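Local coordinates for mucus binding proteinn (PDB 4MT5), which is a cell-surface protein of Lactobacillus reuteri that probably binds gastrointestinal mucins, here through its fifth Mub repeat, built on the ubiquitin-like beta-grasp fold, at residues Tyr41-Phe53 and Pro64-His76. Residues are numbered along the deposited sequence; the frame is centred on the assembly and turned at random.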
loop_
_atom_site.group_PDB
_atom_site.type_symbol
_atom_site.label_atom_id
_atom_site.label_comp_id
_atom_site.label_asym_id
_atom_site.label_seq_id
_atom_site.Cartn_x
_atom_site.Cartn_y
_atom_site.Cartn_z
ATOM N N TYR A 41 11.900 5.342 21.224
ATOM C CA TYR A 41 11.240 4.337 20.398
ATOM C C TYR A 41 10.120 4.892 19.536
ATOM O O TYR A 41 9.819 4.339 18.475
ATOM C CB TYR A 41 10.792 3.129 21.222
ATOM C CG TYR A 41 11.978 2.315 21.650
ATOM C CD1 TYR A 41 12.717 1.580 20.719
ATOM C CD2 TYR A 41 12.401 2.322 22.976
ATOM C CE1 TYR A 41 13.833 0.864 21.102
ATOM C CE2 TYR A 41 13.519 1.608 23.370
ATOM C CZ TYR A 41 14.227 0.881 22.433
ATOM O OH TYR A 41 15.328 0.182 22.852
ATOM N N GLU A 42 9.516 5.989 19.978
ATOM C CA GLU A 42 8.494 6.651 19.174
ATOM C C GLU A 42 9.114 7.266 17.917
ATOM O O GLU A 42 8.593 7.083 16.805
ATOM C CB GLU A 42 7.718 7.663 20.008
ATOM C CG GLU A 42 6.741 6.988 20.952
ATOM C CD GLU A 42 6.141 7.938 21.980
ATOM O OE1 GLU A 42 6.795 8.943 22.344
ATOM O OE2 GLU A 42 5.003 7.674 22.433
ATOM N N GLY A 43 10.253 7.938 18.083
ATOM C CA GLY A 43 11.087 8.336 16.958
ATOM C C GLY A 43 11.501 7.195 16.020
ATOM O O GLY A 43 11.981 7.454 14.914
ATOM N N ASP A 44 11.325 5.939 16.445
ATOM C CA ASP A 44 11.686 4.761 15.642
ATOM C C ASP A 44 10.476 4.261 14.859
ATOM O O ASP A 44 10.574 3.313 14.080
ATOM C CB ASP A 44 12.169 3.591 16.544
ATOM C CG ASP A 44 13.662 3.700 17.002
ATOM O OD1 ASP A 44 14.120 4.798 17.414
ATOM O OD2 ASP A 44 14.368 2.652 16.977
ATOM N N GLY A 45 9.320 4.858 15.119
ATOM C CA GLY A 45 8.091 4.400 14.500
ATOM C C GLY A 45 7.223 3.495 15.364
ATOM O O GLY A 45 6.268 2.886 14.877
ATOM N N TYR A 46 7.540 3.411 16.652
ATOM C CA TYR A 46 6.800 2.546 17.580
ATOM C C TYR A 46 5.672 3.327 18.298
ATOM O O TYR A 46 5.759 4.550 18.476
ATOM C CB TYR A 46 7.759 1.912 18.615
ATOM C CG TYR A 46 8.687 0.794 18.133
ATOM C CD1 TYR A 46 8.282 -0.532 18.160
ATOM C CD2 TYR A 46 9.990 1.058 17.729
ATOM C CE1 TYR A 46 9.128 -1.566 17.755
ATOM C CE2 TYR A 46 10.849 0.022 17.317
ATOM C CZ TYR A 46 10.404 -1.282 17.333
ATOM O OH TYR A 46 11.224 -2.316 16.925
ATOM N N VAL A 47 4.620 2.622 18.715
ATOM C CA VAL A 47 3.516 3.247 19.443
ATOM C C VAL A 47 3.362 2.658 20.841
ATOM O O VAL A 47 3.217 1.448 20.997
ATOM C CB VAL A 47 2.188 3.067 18.687
ATOM C CG1 VAL A 47 0.988 3.370 19.585
ATOM C CG2 VAL A 47 2.175 3.944 17.484
ATOM N N LEU A 48 3.380 3.522 21.849
ATOM C CA LEU A 48 3.147 3.121 23.232
ATOM C C LEU A 48 1.810 2.413 23.415
ATOM O O LEU A 48 0.800 2.811 22.840
ATOM C CB LEU A 48 3.195 4.339 24.149
ATOM C CG LEU A 48 3.257 4.029 25.640
ATOM C CD1 LEU A 48 4.356 3.021 25.930
ATOM C CD2 LEU A 48 3.517 5.300 26.415
ATOM N N VAL A 49 1.804 1.363 24.225
ATOM C CA VAL A 49 0.582 0.630 24.481
ATOM C C VAL A 49 0.279 0.644 25.971
ATOM O O VAL A 49 -0.872 0.787 26.380
ATOM C CB VAL A 49 0.688 -0.803 23.964
ATOM C CG1 VAL A 49 -0.614 -1.546 24.216
ATOM C CG2 VAL A 49 1.028 -0.797 22.483
ATOM N N SER A 50 1.319 0.507 26.780
ATOM C CA SER A 50 1.165 0.575 28.227
ATOM C C SER A 50 2.512 0.820 28.860
ATOM O O SER A 50 3.538 0.483 28.290
ATOM C CB SER A 50 0.525 -0.697 28.798
ATOM O OG SER A 50 1.234 -1.860 28.404
ATOM N N ASP A 51 2.497 1.434 30.033
ATOM C CA ASP A 51 3.712 1.722 30.763
ATOM C C ASP A 51 3.488 1.359 32.232
ATOM O O ASP A 51 2.850 2.109 32.980
ATOM C CB ASP A 51 4.086 3.200 30.599
ATOM C CG ASP A 51 5.277 3.612 31.468
ATOM O OD1 ASP A 51 5.989 2.716 31.958
ATOM O OD2 ASP A 51 5.512 4.829 31.673
ATOM N N GLY A 52 4.028 0.210 32.639
ATOM C CA GLY A 52 3.838 -0.295 33.989
ATOM C C GLY A 52 4.616 0.403 35.100
ATOM O O GLY A 52 4.371 0.160 36.278
ATOM N N PHE A 53 5.560 1.257 34.730
ATOM C CA PHE A 53 6.404 1.926 35.701
ATOM C C PHE A 53 5.704 3.208 36.097
ATOM O O PHE A 53 4.940 3.757 35.312
ATOM C CB PHE A 53 7.760 2.245 35.083
ATOM C CG PHE A 53 8.739 2.800 36.049
ATOM C CD1 PHE A 53 9.435 1.960 36.899
ATOM C CD2 PHE A 53 8.964 4.160 36.124
ATOM C CE1 PHE A 53 10.344 2.474 37.820
ATOM C CE2 PHE A 53 9.873 4.682 37.036
ATOM C CZ PHE A 53 10.566 3.840 37.888
ATOM N N PRO A 64 11.624 -7.313 40.999
ATOM C CA PRO A 64 10.497 -7.000 40.119
ATOM C C PRO A 64 10.910 -6.543 38.733
ATOM O O PRO A 64 11.905 -5.841 38.582
ATOM C CB PRO A 64 9.816 -5.848 40.843
ATOM C CG PRO A 64 10.902 -5.186 41.601
ATOM C CD PRO A 64 11.873 -6.250 41.987
ATOM N N THR A 65 10.132 -6.951 37.737
ATOM C CA THR A 65 10.192 -6.363 36.406
ATOM C C THR A 65 8.944 -5.519 36.113
ATOM O O THR A 65 7.803 -5.971 36.289
ATOM C CB THR A 65 10.330 -7.445 35.322
ATOM O OG1 THR A 65 11.621 -8.057 35.432
ATOM C CG2 THR A 65 10.182 -6.842 33.932
ATOM N N TYR A 66 9.166 -4.285 35.678
ATOM C CA TYR A 66 8.092 -3.447 35.173
ATOM C C TYR A 66 8.176 -3.408 33.639
ATOM O O TYR A 66 9.271 -3.354 33.072
ATOM C CB TYR A 66 8.216 -2.052 35.765
ATOM C CG TYR A 66 8.187 -2.005 37.276
ATOM C CD1 TYR A 66 6.990 -1.840 37.967
ATOM C CD2 TYR A 66 9.352 -2.115 38.018
ATOM C CE1 TYR A 66 6.957 -1.782 39.364
ATOM C CE2 TYR A 66 9.321 -2.053 39.417
ATOM C CZ TYR A 66 8.125 -1.889 40.067
ATOM O OH TYR A 66 8.094 -1.840 41.423
ATOM N N GLU A 67 7.030 -3.466 32.968
ATOM C CA GLU A 67 7.015 -3.572 31.507
ATOM C C GLU A 67 6.477 -2.322 30.795
ATOM O O GLU A 67 5.502 -1.703 31.208
ATOM C CB GLU A 67 6.245 -4.827 31.054
ATOM C CG GLU A 67 6.933 -6.174 31.381
ATOM C CD GLU A 67 6.129 -7.399 30.906
ATOM O OE1 GLU A 67 4.892 -7.267 30.759
ATOM O OE2 GLU A 67 6.724 -8.487 30.674
ATOM N N VAL A 68 7.139 -1.938 29.719
ATOM C CA VAL A 68 6.629 -0.871 28.868
ATOM C C VAL A 68 6.333 -1.499 27.516
ATOM O O VAL A 68 7.256 -1.946 26.841
ATOM C CB VAL A 68 7.662 0.288 28.702
ATOM C CG1 VAL A 68 7.114 1.366 27.791
ATOM C CG2 VAL A 68 8.028 0.891 30.050
ATOM N N HIS A 69 5.066 -1.576 27.118
ATOM C CA HIS A 69 4.743 -2.244 25.849
ATOM C C HIS A 69 4.571 -1.261 24.666
ATOM O O HIS A 69 4.028 -0.168 24.813
ATOM C CB HIS A 69 3.523 -3.183 25.997
ATOM C CG HIS A 69 3.780 -4.390 26.853
ATOM N ND1 HIS A 69 4.346 -5.549 26.359
ATOM C CD2 HIS A 69 3.548 -4.618 28.169
ATOM C CE1 HIS A 69 4.453 -6.436 27.335
ATOM N NE2 HIS A 69 3.981 -5.896 28.443
ATOM N N PHE A 70 5.061 -1.654 23.499
ATOM C CA PHE A 70 4.893 -0.865 22.290
ATOM C C PHE A 70 4.314 -1.744 21.217
ATOM O O PHE A 70 4.372 -2.965 21.338
ATOM C CB PHE A 70 6.232 -0.379 21.775
ATOM C CG PHE A 70 6.920 0.586 22.683
ATOM C CD1 PHE A 70 6.847 1.948 22.447
ATOM C CD2 PHE A 70 7.662 0.139 23.756
ATOM C CE1 PHE A 70 7.498 2.836 23.265
ATOM C CE2 PHE A 70 8.308 1.028 24.574
ATOM C CZ PHE A 70 8.225 2.376 24.330
ATOM N N LYS A 71 3.759 -1.125 20.175
ATOM C CA LYS A 71 3.430 -1.825 18.922
ATOM C C LYS A 71 3.967 -1.009 17.762
ATOM O O LYS A 71 4.302 0.167 17.928
ATOM C CB LYS A 71 1.928 -2.032 18.752
ATOM C CG LYS A 71 1.130 -0.737 18.734
ATOM C CD LYS A 71 -0.344 -0.991 18.467
ATOM C CE LYS A 71 -1.217 0.157 18.990
ATOM N NZ LYS A 71 -2.661 -0.189 18.790
ATOM N N HIS A 72 4.063 -1.628 16.592
ATOM C CA HIS A 72 4.531 -0.919 15.404
ATOM C C HIS A 72 3.530 0.129 14.940
ATOM O O HIS A 72 2.321 -0.101 14.929
ATOM C CB HIS A 72 4.805 -1.893 14.262
ATOM C CG HIS A 72 6.065 -2.683 14.429
ATOM N ND1 HIS A 72 6.633 -3.406 13.400
ATOM C CD2 HIS A 72 6.871 -2.861 15.502
ATOM C CE1 HIS A 72 7.733 -3.994 13.832
ATOM N NE2 HIS A 72 7.899 -3.683 15.105
ATOM N N GLY A 73 4.046 1.289 14.555
ATOM C CA GLY A 73 3.215 2.322 13.978
ATOM C C GLY A 73 2.777 1.926 12.591
ATOM O O GLY A 73 3.520 1.293 11.845
ATOM N N MET A 74 1.553 2.285 12.236
ATOM C CA MET A 74 1.070 2.031 10.880
ATOM C C MET A 74 0.701 3.326 10.161
ATOM O O MET A 74 0.050 4.216 10.732
ATOM C CB MET A 74 -0.120 1.067 10.888
ATOM C CG MET A 74 0.193 -0.324 11.442
ATOM S SD MET A 74 1.419 -1.274 10.505
ATOM C CE MET A 74 1.505 -2.758 11.509
ATOM N N THR A 75 1.142 3.430 8.915
ATOM C CA THR A 75 0.792 4.562 8.074
ATOM C C THR A 75 -0.060 4.104 6.908
ATOM O O THR A 75 0.361 3.267 6.111
ATOM C CB THR A 75 2.030 5.257 7.513
ATOM O OG1 THR A 75 2.688 5.986 8.558
ATOM C CG2 THR A 75 1.624 6.222 6.421
ATOM N N HIS A 76 -1.261 4.655 6.803
ATOM C CA HIS A 76 -2.148 4.294 5.703
ATOM C C HIS A 76 -2.121 5.285 4.529
ATOM O O HIS A 76 -2.387 6.473 4.683
ATOM C CB HIS A 76 -3.572 4.120 6.206
ATOM C CG HIS A 76 -4.555 3.820 5.127
ATOM N ND1 HIS A 76 -5.483 4.740 4.695
ATOM C CD2 HIS A 76 -4.751 2.707 4.384
ATOM C CE1 HIS A 76 -6.212 4.202 3.734
ATOM N NE2 HIS A 76 -5.788 2.970 3.525
HETATM O O HOH W 1 2.609 -2.304 30.841
#
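Phe70 and Leu48 face each other across an antiparallel strand pair, 46-51 with 65-72, in the ubiquitin-like beta-grasp fold of the mucin-binding domain, where helix 35-42 packs on the sheet. Phe70 can be followed outward from its backbone. Phe70 CB rests 3.6 Å from Val47 O; with CG anti to the carbonyl carbon (chi1 -66°), the ring stands between Tyr41 and Leu48, and CD1 passes the CB of Tyr46. Phe70 CE1 then runs between Tyr41 CB, 3.9 Å away, and Leu48 CD1, 4.1 Å away, which lie over opposite faces of the ring; CZ also reaches Tyr41 CB. Leu48 CD1 touches Val68 CG1 as well, and Ile38 of the helix touches Leu48, Val68 and Phe70.

Backbone bonds lock the strands together: Val47 and Lys71 exchange a pair, and Gly73 N binds Gly45 O of the Schellman motif ending the helix. A classic beta bulge interrupts the ladder, with Val49 N and, weakly, Ser50 N both donating to His69 O. On the face of the sheet opposite Leu48 and Phe70, Ser50 OG lies at the edge of the His69 ring, 3.6 Å from His69 CD2, and is hydrogen-bonded to a water that donates to Glu67 O. His69 NE2 donates to Glu67 OE1, and ND1 is hydrogen-bonded to Asp11 OD1.

Past the bulge, Phe53 points its edge at the face of Tyr66, planes at 88°. Asp51 OD2 is hydrogen-bonded to Thr34 OG1, while Asp51 OD1 closes an Asx turn: it accepts a hydrogen bond from Phe53 N at 3.2 Å, from above the carboxylate plane.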